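Local coordinates for Peptide/nickel transport system substrate-binding protein (Listeria monocytogenes serotype 1/2a, PDB 5KZT), which probably serves as the extracellular substrate-binding component of a peptide transport system, and holds a bound peptide in this structure, at residues L39-Q44 with F194-W199; A252-Q257 with D375-R380; E324-D329 with S433-L438. All blocks are in the same frame, centred on the assembly; numbering follows the deposited sequence.

Contact 1: residues L39-Q44 with F194-W199; sequences LNVVNQ and FELKDW
Val41 sends CG1 anti to its backbone N (chi1 172°), and Leu196 swings CG the same way from its own backbone (chi1 -166°), so that a helix methyl meets the forked end of a strand leucine. The two side chains cross at about a right angle. Val41 CG1 sits almost evenly over the fork, 4.0 Å from Leu196 CD2 and 4.1 Å from Leu196 CD1. One turn further along the helix the contact becomes polar: Phe194 N donates to Gln44 O over 3.0 Å, with the N-H...O angle bent to 146°. Gln44 O also lies at the edge of the Phe194 ring, near its plane, 3.7 Å from Phe194 CD2, while Gln44 CB packs on that ring carbon at 4.1 Å. Helix 36-45 is thereby fixed to strand 194-197, an outermost strand of a four-stranded mixed sheet in this two-lobed peptide-binding fold. Within the sheet the strand pairs with 205-210, bonded through the backbone between Glu195 and Val209, and Tyr208 of that neighbour touches Val41, Gln44 and Phe194 alike. Beyond CB the Gln44 chain bends at chi2 and folds back along its own helix. There Gln44 NE2 donates to Asn40 O at 2.9 Å, the oxygen lying somewhat out of the amide plane. Tyr519 O takes a second bond from NE2, and Tyr521 N donates to OE1, so both ends of this buried amide are satisfied and its rotation is fixed, while Asn40 OD1 accepts from Tyr519 N. At the start of the segment, Leu39 packs against a polar side chain of the bound peptide.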
loop_
_atom_site.group_PDB
_atom_site.type_symbol
_atom_site.label_atom_id
_atom_site.label_comp_id
_atom_site.label_asym_id
_atom_site.label_seq_id
_atom_site.Cartn_x
_atom_site.Cartn_y
_atom_site.Cartn_z
ATOM N N LEU A 39 2.384 -6.114 4.180
ATOM C CA LEU A 39 3.561 -6.015 3.290
ATOM C C LEU A 39 4.805 -5.623 4.064
ATOM O O LEU A 39 5.912 -6.051 3.729
ATOM C CB LEU A 39 3.322 -5.031 2.150
ATOM C CG LEU A 39 2.312 -5.579 1.131
ATOM C CD1 LEU A 39 1.856 -4.452 0.237
ATOM C CD2 LEU A 39 2.856 -6.711 0.294
ATOM N N ASN A 40 4.623 -4.830 5.105
ATOM C CA ASN A 40 5.741 -4.489 6.003
ATOM C C ASN A 40 6.216 -5.717 6.784
ATOM O O ASN A 40 7.412 -5.918 6.901
ATOM C CB ASN A 40 5.343 -3.380 6.958
ATOM C CG ASN A 40 6.522 -2.847 7.756
ATOM O OD1 ASN A 40 7.483 -2.316 7.191
ATOM N ND2 ASN A 40 6.465 -3.015 9.070
ATOM N N VAL A 41 5.294 -6.555 7.262
ATOM C CA VAL A 41 5.678 -7.824 7.937
ATOM C C VAL A 41 6.517 -8.722 7.018
ATOM O O VAL A 41 7.648 -9.091 7.362
ATOM C CB VAL A 41 4.447 -8.612 8.458
ATOM C CG1 VAL A 41 4.832 -10.005 8.967
ATOM C CG2 VAL A 41 3.763 -7.844 9.574
ATOM N N VAL A 42 5.985 -9.061 5.848
ATOM C CA VAL A 42 6.709 -9.955 4.952
ATOM C C VAL A 42 8.031 -9.355 4.447
ATOM O O VAL A 42 8.963 -10.102 4.110
ATOM C CB VAL A 42 5.866 -10.495 3.769
ATOM C CG1 VAL A 42 4.658 -11.252 4.280
ATOM C CG2 VAL A 42 5.473 -9.401 2.810
ATOM N N ASN A 43 8.148 -8.026 4.406
ATOM C CA ASN A 43 9.442 -7.420 4.066
ATOM C C ASN A 43 10.578 -7.699 5.064
ATOM O O ASN A 43 11.756 -7.656 4.690
ATOM C CB ASN A 43 9.333 -5.920 3.866
ATOM C CG ASN A 43 10.518 -5.363 3.107
ATOM O OD1 ASN A 43 10.859 -5.860 2.029
ATOM N ND2 ASN A 43 11.177 -4.350 3.666
ATOM N N GLN A 44 10.236 -7.983 6.313
ATOM C CA GLN A 44 11.243 -8.315 7.328
ATOM C C GLN A 44 11.612 -9.798 7.329
ATOM O O GLN A 44 12.730 -10.169 7.717
ATOM C CB GLN A 44 10.754 -7.954 8.727
ATOM C CG GLN A 44 10.002 -6.638 8.847
ATOM C CD GLN A 44 10.696 -5.458 8.189
ATOM O OE1 GLN A 44 11.918 -5.326 8.235
ATOM N NE2 GLN A 44 9.913 -4.571 7.605
ATOM N N PHE A 194 14.554 -11.712 9.495
ATOM C CA PHE A 194 13.837 -12.093 10.694
ATOM C C PHE A 194 12.878 -13.259 10.432
ATOM O O PHE A 194 12.431 -13.474 9.299
ATOM C CB PHE A 194 13.079 -10.880 11.233
ATOM C CG PHE A 194 13.976 -9.736 11.617
ATOM C CD1 PHE A 194 14.605 -9.716 12.849
ATOM C CD2 PHE A 194 14.199 -8.691 10.748
ATOM C CE1 PHE A 194 15.458 -8.670 13.204
ATOM C CE2 PHE A 194 15.066 -7.650 11.084
ATOM C CZ PHE A 194 15.679 -7.629 12.328
ATOM N N GLU A 195 12.647 -14.057 11.466
ATOM C CA GLU A 195 11.520 -14.970 11.512
ATOM C C GLU A 195 10.364 -14.286 12.251
ATOM O O GLU A 195 10.618 -13.515 13.181
ATOM C CB GLU A 195 11.893 -16.199 12.313
ATOM C CG GLU A 195 13.077 -16.955 11.764
ATOM C CD GLU A 195 13.269 -18.269 12.476
ATOM O OE1 GLU A 195 13.677 -18.257 13.663
ATOM O OE2 GLU A 195 13.007 -19.306 11.842
ATOM N N LEU A 196 9.124 -14.601 11.866
ATOM C CA LEU A 196 7.928 -14.178 12.602
ATOM C C LEU A 196 7.550 -15.239 13.623
ATOM O O LEU A 196 7.552 -16.418 13.311
ATOM C CB LEU A 196 6.737 -13.898 11.673
ATOM C CG LEU A 196 5.529 -13.150 12.242
ATOM C CD1 LEU A 196 5.879 -11.696 12.543
ATOM C CD2 LEU A 196 4.345 -13.179 11.294
ATOM N N LYS A 197 7.251 -14.805 14.845
ATOM C CA LYS A 197 6.799 -15.679 15.924
ATOM C C LYS A 197 5.595 -15.033 16.584
ATOM O O LYS A 197 5.378 -13.831 16.448
ATOM C CB LYS A 197 7.880 -15.844 17.010
ATOM C CG LYS A 197 9.171 -16.492 16.568
ATOM C CD LYS A 197 8.984 -17.972 16.249
ATOM C CE LYS A 197 10.305 -18.670 15.951
ATOM N NZ LYS A 197 10.178 -19.579 14.783
ATOM N N ASP A 198 4.838 -15.858 17.305
ATOM C CA ASP A 198 3.773 -15.428 18.224
ATOM C C ASP A 198 2.545 -14.821 17.550
ATOM O O ASP A 198 1.722 -14.228 18.229
ATOM C CB ASP A 198 4.313 -14.442 19.280
ATOM C CG ASP A 198 5.538 -14.972 20.002
ATOM O OD1 ASP A 198 5.496 -16.116 20.457
ATOM O OD2 ASP A 198 6.529 -14.241 20.135
ATOM N N TRP A 199 2.414 -14.966 16.234
ATOM C CA TRP A 199 1.255 -14.442 15.533
ATOM C C TRP A 199 0.322 -15.624 15.328
ATOM O O TRP A 199 0.697 -16.590 14.640
ATOM C CB TRP A 199 1.655 -13.799 14.198
ATOM C CG TRP A 199 0.510 -13.218 13.462
ATOM C CD1 TRP A 199 -0.389 -12.308 13.936
ATOM C CD2 TRP A 199 0.106 -13.525 12.133
ATOM N NE1 TRP A 199 -1.324 -12.018 12.973
ATOM C CE2 TRP A 199 -1.035 -12.738 11.848
ATOM C CE3 TRP A 199 0.617 -14.362 11.132
ATOM C CZ2 TRP A 199 -1.700 -12.788 10.606
ATOM C CZ3 TRP A 199 -0.053 -14.419 9.887
ATOM C CH2 TRP A 199 -1.200 -13.626 9.646
#

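Contact 2: residues A252-Q257 with D375-R380; sequences ADYAAQ and DTENAR
The Tyr254 ring has its CE2 4.4 Å from Glu377 OE1, with the carboxylate oxygen approaching the ring obliquely. The Tyr254 side chain also touches Ser233 and Leu237 of helix 233-241. The second flat group is the side-chain amide of Asn378, which reaches across to the methyl of Ala252; the backbones are closest here, CA to CA 7.3 Å between Ala252 and Asn378. These groups join helix 252-256 to the first turn of helix 377-393, the helix of a beta-alpha-beta crossover linking the parallel strands 367-374 and 397-404. The short helix 252-256 follows strand 247-250, which belongs to the same mixed sheet. Asn378 carries CG anti to its backbone N (chi1 -159°), which turns the amide out from the helix toward Ala252. Its side chain also packs on Val310 and Leu311 of helix 303-311, and Leu311 is in turn joined to Ala252 by a backbone hydrogen bond. Glu377 extends its chain through CB and CG, bringing the carboxylate near the ring at the exposed side of the contact. A water lies between them: it donates to Glu377 OE1 over 2.8 Å and pairs weakly with Tyr254 OH at 3.2 Å. The peptide-binding site is close by, since Asn378 packs on the backbone of the bound peptide and Thr376 OG1 makes a weak hydrogen bond to it. Thr376 is also the N-cap of helix 377-393: its OG1 accepts from Ala379 N at 3.1 Å, with an N-H...O angle of 150°.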
loop_
_atom_site.group_PDB
_atom_site.type_symbol
_atom_site.label_atom_id
_atom_site.label_comp_id
_atom_site.label_asym_id
_atom_site.label_seq_id
_atom_site.Cartn_x
_atom_site.Cartn_y
_atom_site.Cartn_z
ATOM N N ALA A 252 -3.689 14.101 15.805
ATOM C CA ALA A 252 -4.523 15.231 16.229
ATOM C C ALA A 252 -3.865 16.022 17.384
ATOM O O ALA A 252 -2.703 16.398 17.260
ATOM C CB ALA A 252 -5.942 14.735 16.568
ATOM N N ASP A 253 -4.553 16.235 18.504
ATOM C CA ASP A 253 -3.980 17.026 19.599
ATOM C C ASP A 253 -2.726 16.416 20.236
ATOM O O ASP A 253 -1.892 17.151 20.747
ATOM C CB ASP A 253 -5.037 17.321 20.676
ATOM C CG ASP A 253 -6.210 18.094 20.130
ATOM O OD1 ASP A 253 -6.000 19.011 19.303
ATOM O OD2 ASP A 253 -7.357 17.779 20.513
ATOM N N TYR A 254 -2.580 15.098 20.210
ATOM C CA TYR A 254 -1.359 14.477 20.712
ATOM C C TYR A 254 -0.121 14.850 19.878
ATOM O O TYR A 254 0.975 14.979 20.418
ATOM C CB TYR A 254 -1.496 12.958 20.788
ATOM C CG TYR A 254 -2.399 12.496 21.890
ATOM C CD1 TYR A 254 -1.916 12.373 23.198
ATOM C CD2 TYR A 254 -3.735 12.175 21.647
ATOM C CE1 TYR A 254 -2.735 11.942 24.230
ATOM C CE2 TYR A 254 -4.563 11.736 22.675
ATOM C CZ TYR A 254 -4.052 11.626 23.963
ATOM O OH TYR A 254 -4.852 11.199 24.997
ATOM N N ALA A 255 -0.292 15.010 18.569
ATOM C CA ALA A 255 0.802 15.465 17.713
ATOM C C ALA A 255 1.104 16.928 18.040
ATOM O O ALA A 255 2.259 17.292 18.322
ATOM C CB ALA A 255 0.438 15.319 16.251
ATOM N N ALA A 256 0.052 17.751 18.024
ATOM C CA ALA A 256 0.183 19.183 18.251
ATOM C C ALA A 256 0.796 19.497 19.610
ATOM O O ALA A 256 1.594 20.423 19.715
ATOM C CB ALA A 256 -1.161 19.868 18.107
ATOM N N GLN A 257 0.439 18.711 20.627
ATOM C CA GLN A 257 0.993 18.874 21.988
ATOM C C GLN A 257 2.439 18.404 22.150
ATOM O O GLN A 257 3.082 18.720 23.159
ATOM C CB GLN A 257 0.147 18.120 23.015
ATOM C CG GLN A 257 -1.154 18.789 23.351
ATOM C CD GLN A 257 -0.928 20.129 23.979
ATOM O OE1 GLN A 257 -1.083 21.169 23.318
ATOM N NE2 GLN A 257 -0.479 20.128 25.239
ATOM N N ASP A 375 -11.120 1.727 12.558
ATOM C CA ASP A 375 -11.616 1.731 13.936
ATOM C C ASP A 375 -10.628 2.310 14.967
ATOM O O ASP A 375 -10.742 2.020 16.153
ATOM C CB ASP A 375 -12.066 0.311 14.345
ATOM C CG ASP A 375 -10.913 -0.719 14.372
ATOM O OD1 ASP A 375 -9.789 -0.442 13.917
ATOM O OD2 ASP A 375 -11.146 -1.832 14.847
ATOM N N THR A 376 -9.675 3.121 14.525
ATOM C CA THR A 376 -8.788 3.824 15.455
ATOM C C THR A 376 -9.524 5.057 15.990
ATOM O O THR A 376 -10.534 5.506 15.414
ATOM C CB THR A 376 -7.470 4.249 14.783
ATOM O OG1 THR A 376 -7.744 5.115 13.676
ATOM C CG2 THR A 376 -6.703 3.031 14.293
ATOM N N GLU A 377 -9.028 5.595 17.098
ATOM C CA GLU A 377 -9.564 6.847 17.646
ATOM C C GLU A 377 -9.555 7.944 16.597
ATOM O O GLU A 377 -10.532 8.693 16.451
ATOM C CB GLU A 377 -8.751 7.303 18.862
ATOM C CG GLU A 377 -9.248 8.599 19.503
ATOM C CD GLU A 377 -8.542 8.906 20.808
ATOM O OE1 GLU A 377 -7.298 8.815 20.874
ATOM O OE2 GLU A 377 -9.233 9.237 21.790
ATOM N N ASN A 378 -8.454 8.051 15.861
ATOM C CA ASN A 378 -8.344 9.132 14.877
ATOM C C ASN A 378 -9.224 8.911 13.657
ATOM O O ASN A 378 -9.699 9.869 13.069
ATOM C CB ASN A 378 -6.893 9.388 14.443
ATOM C CG ASN A 378 -6.710 10.782 13.846
ATOM O OD1 ASN A 378 -6.906 11.792 14.533
ATOM N ND2 ASN A 378 -6.344 10.845 12.571
ATOM N N ALA A 379 -9.434 7.658 13.267
ATOM C CA ALA A 379 -10.345 7.366 12.153
ATOM C C ALA A 379 -11.787 7.752 12.518
ATOM O O ALA A 379 -12.501 8.275 11.682
ATOM C CB ALA A 379 -10.271 5.898 11.765
ATOM N N ARG A 380 -12.180 7.501 13.762
ATOM C CA ARG A 380 -13.487 7.919 14.292
ATOM C C ARG A 380 -13.653 9.465 14.321
ATOM O O ARG A 380 -14.691 9.989 13.963
ATOM C CB ARG A 380 -13.679 7.295 15.678
ATOM C CG ARG A 380 -14.937 7.682 16.447
ATOM C CD ARG A 380 -14.957 6.924 17.764
ATOM N NE ARG A 380 -15.927 7.458 18.730
ATOM C CZ ARG A 380 -16.165 6.938 19.940
ATOM N NH1 ARG A 380 -15.499 5.861 20.367
ATOM N NH2 ARG A 380 -17.078 7.497 20.741
HETATM O O HOH W 1 -5.831 8.675 23.270
#

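Contact 3: residues E324-D329 with S433-L438; sequences EGFTFD and STFLDL
Phe326, Phe435 and Thr434 make up this buried contact, and Phe326 contributes the most surface. Its ring extends from a loop without regular structure, with CG anti to the backbone N (chi1 -177°), toward the helical turn 433-436. Phe326 CE2 meets Phe435 CE2 at 4.1 Å. The Phe326 carbon arrives at the edge of the Phe435 ring, near its plane, while the Phe435 carbon stands oblique to the Phe326 ring. Thr434 presents its methyl to the same corner, CG2 lying 4.4 Å from Phe326 CE2, while its OG1 accepts from Asp428 N. Trp425 meets Phe435 edge-to-face, and strand 264-277 lends Ser270 to Phe326 and Thr272 to Phe435. Pro427 also packs on Phe326, and Pro323 on Phe435. The contact thus joins the loop between strand 316-317 and helix 336-340 to a helix beside the large mixed sheet. Between these two segments the contact is purely apolar: carbon meets carbon, and the hold comes from burial and shape rather than from any directional bond.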
loop_
_atom_site.group_PDB
_atom_site.type_symbol
_atom_site.label_atom_id
_atom_site.label_comp_id
_atom_site.label_asym_id
_atom_site.label_seq_id
_atom_site.Cartn_x
_atom_site.Cartn_y
_atom_site.Cartn_z
ATOM N N GLU A 324 2.406 15.118 -4.370
ATOM C CA GLU A 324 3.432 16.109 -4.721
ATOM C C GLU A 324 4.778 15.611 -4.246
ATOM O O GLU A 324 4.862 14.954 -3.226
ATOM C CB GLU A 324 3.183 17.438 -4.043
ATOM C CG GLU A 324 1.906 18.139 -4.435
ATOM C CD GLU A 324 1.849 19.506 -3.809
ATOM O OE1 GLU A 324 2.245 20.488 -4.485
ATOM O OE2 GLU A 324 1.465 19.581 -2.621
ATOM N N GLY A 325 5.824 15.937 -4.990
ATOM C CA GLY A 325 7.197 15.666 -4.586
ATOM C C GLY A 325 7.674 14.243 -4.835
ATOM O O GLY A 325 8.723 13.868 -4.335
ATOM N N PHE A 326 6.926 13.465 -5.620
ATOM C CA PHE A 326 7.187 12.041 -5.774
ATOM C C PHE A 326 7.722 11.609 -7.149
ATOM O O PHE A 326 8.651 10.802 -7.239
ATOM C CB PHE A 326 5.908 11.245 -5.447
ATOM C CG PHE A 326 6.106 9.752 -5.519
ATOM C CD1 PHE A 326 7.016 9.134 -4.681
ATOM C CD2 PHE A 326 5.411 8.974 -6.446
ATOM C CE1 PHE A 326 7.226 7.751 -4.751
ATOM C CE2 PHE A 326 5.619 7.604 -6.524
ATOM C CZ PHE A 326 6.515 6.996 -5.676
ATOM N N THR A 327 7.123 12.120 -8.212
ATOM C CA THR A 327 7.443 11.688 -9.571
ATOM C C THR A 327 7.513 12.906 -10.522
ATOM O O THR A 327 6.743 13.845 -10.383
ATOM C CB THR A 327 6.402 10.648 -10.031
ATOM O OG1 THR A 327 6.750 10.161 -11.317
ATOM C CG2 THR A 327 5.024 11.229 -10.092
ATOM N N PHE A 328 8.457 12.877 -11.467
ATOM C CA PHE A 328 8.842 14.057 -12.231
ATOM C C PHE A 328 9.025 13.721 -13.698
ATOM O O PHE A 328 9.367 12.599 -14.062
ATOM C CB PHE A 328 10.145 14.657 -11.692
ATOM C CG PHE A 328 10.076 15.049 -10.239
ATOM C CD1 PHE A 328 10.339 14.113 -9.245
ATOM C CD2 PHE A 328 9.754 16.352 -9.870
ATOM C CE1 PHE A 328 10.256 14.462 -7.903
ATOM C CE2 PHE A 328 9.693 16.710 -8.528
ATOM C CZ PHE A 328 9.926 15.762 -7.544
ATOM N N ASP A 329 8.759 14.719 -14.525
ATOM C CA ASP A 329 8.729 14.603 -15.978
ATOM C C ASP A 329 10.130 14.229 -16.479
ATOM O O ASP A 329 11.098 14.895 -16.132
ATOM C CB ASP A 329 8.256 15.961 -16.533
ATOM C CG ASP A 329 8.038 15.980 -18.046
ATOM O OD1 ASP A 329 8.691 15.227 -18.778
ATOM O OD2 ASP A 329 7.221 16.799 -18.515
ATOM N N SER A 433 1.993 5.584 -12.633
ATOM C CA SER A 433 1.179 4.392 -12.866
ATOM C C SER A 433 0.866 3.590 -11.613
ATOM O O SER A 433 -0.185 2.951 -11.555
ATOM C CB SER A 433 1.817 3.486 -13.927
ATOM O OG SER A 433 3.068 2.966 -13.498
ATOM N N THR A 434 1.742 3.610 -10.607
ATOM C CA THR A 434 1.419 2.931 -9.355
ATOM C C THR A 434 0.072 3.411 -8.774
ATOM O O THR A 434 -0.689 2.608 -8.232
ATOM C CB THR A 434 2.553 3.004 -8.306
ATOM O OG1 THR A 434 2.239 2.121 -7.209
ATOM C CG2 THR A 434 2.795 4.431 -7.796
ATOM N N PHE A 435 -0.243 4.696 -8.944
ATOM C CA PHE A 435 -1.545 5.254 -8.545
ATOM C C PHE A 435 -2.618 5.123 -9.634
ATOM O O PHE A 435 -3.754 4.687 -9.371
ATOM C CB PHE A 435 -1.389 6.738 -8.180
ATOM C CG PHE A 435 -0.570 6.971 -6.925
ATOM C CD1 PHE A 435 -1.187 7.015 -5.685
ATOM C CD2 PHE A 435 0.810 7.148 -6.992
ATOM C CE1 PHE A 435 -0.434 7.213 -4.535
ATOM C CE2 PHE A 435 1.562 7.327 -5.847
ATOM C CZ PHE A 435 0.930 7.356 -4.614
ATOM N N LEU A 436 -2.268 5.502 -10.849
ATOM C CA LEU A 436 -3.277 5.616 -11.909
ATOM C C LEU A 436 -3.859 4.262 -12.323
ATOM O O LEU A 436 -5.052 4.167 -12.610
ATOM C CB LEU A 436 -2.696 6.350 -13.116
ATOM C CG LEU A 436 -2.190 7.791 -12.895
ATOM C CD1 LEU A 436 -1.329 8.249 -14.064
ATOM C CD2 LEU A 436 -3.337 8.751 -12.681
ATOM N N ASP A 437 -3.027 3.219 -12.321
ATOM C CA ASP A 437 -3.462 1.893 -12.714
ATOM C C ASP A 437 -4.561 1.283 -11.838
ATOM O O ASP A 437 -5.241 0.354 -12.263
ATOM C CB ASP A 437 -2.285 0.926 -12.724
ATOM C CG ASP A 437 -1.346 1.151 -13.877
ATOM O OD1 ASP A 437 -1.622 1.969 -14.788
ATOM O OD2 ASP A 437 -0.303 0.487 -13.877
ATOM N N LEU A 438 -4.746 1.804 -10.631
ATOM C CA LEU A 438 -5.804 1.303 -9.760
ATOM C C LEU A 438 -7.209 1.368 -10.368
ATOM O O LEU A 438 -8.044 0.508 -10.096
ATOM C CB LEU A 438 -5.816 2.109 -8.459
ATOM C CG LEU A 438 -4.528 2.116 -7.629
ATOM C CD1 LEU A 438 -4.689 3.013 -6.399
ATOM C CD2 LEU A 438 -4.091 0.722 -7.225
#

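In the fold
From the N terminus, helix 36-45 comes first, and contact 1 closes a loop of 149 residues when the chain returns as edge strand 194-197. Contact 2 opens only afterwards, at 252-257, so contact 1 is in series with both others. Before residues 375-380 close contact 2, segment 324-329 opens contact 3, which closes at 433-438; these two loops therefore cross. Contact 1 ties a helix to the four-stranded sheet, whereas contacts 2 and 3 join elements around the seven-stranded one. Contacts 1 and 3 lie on opposite sides of the chain's centre, their own centres about 28 Å apart, and no two of the three contacts touch.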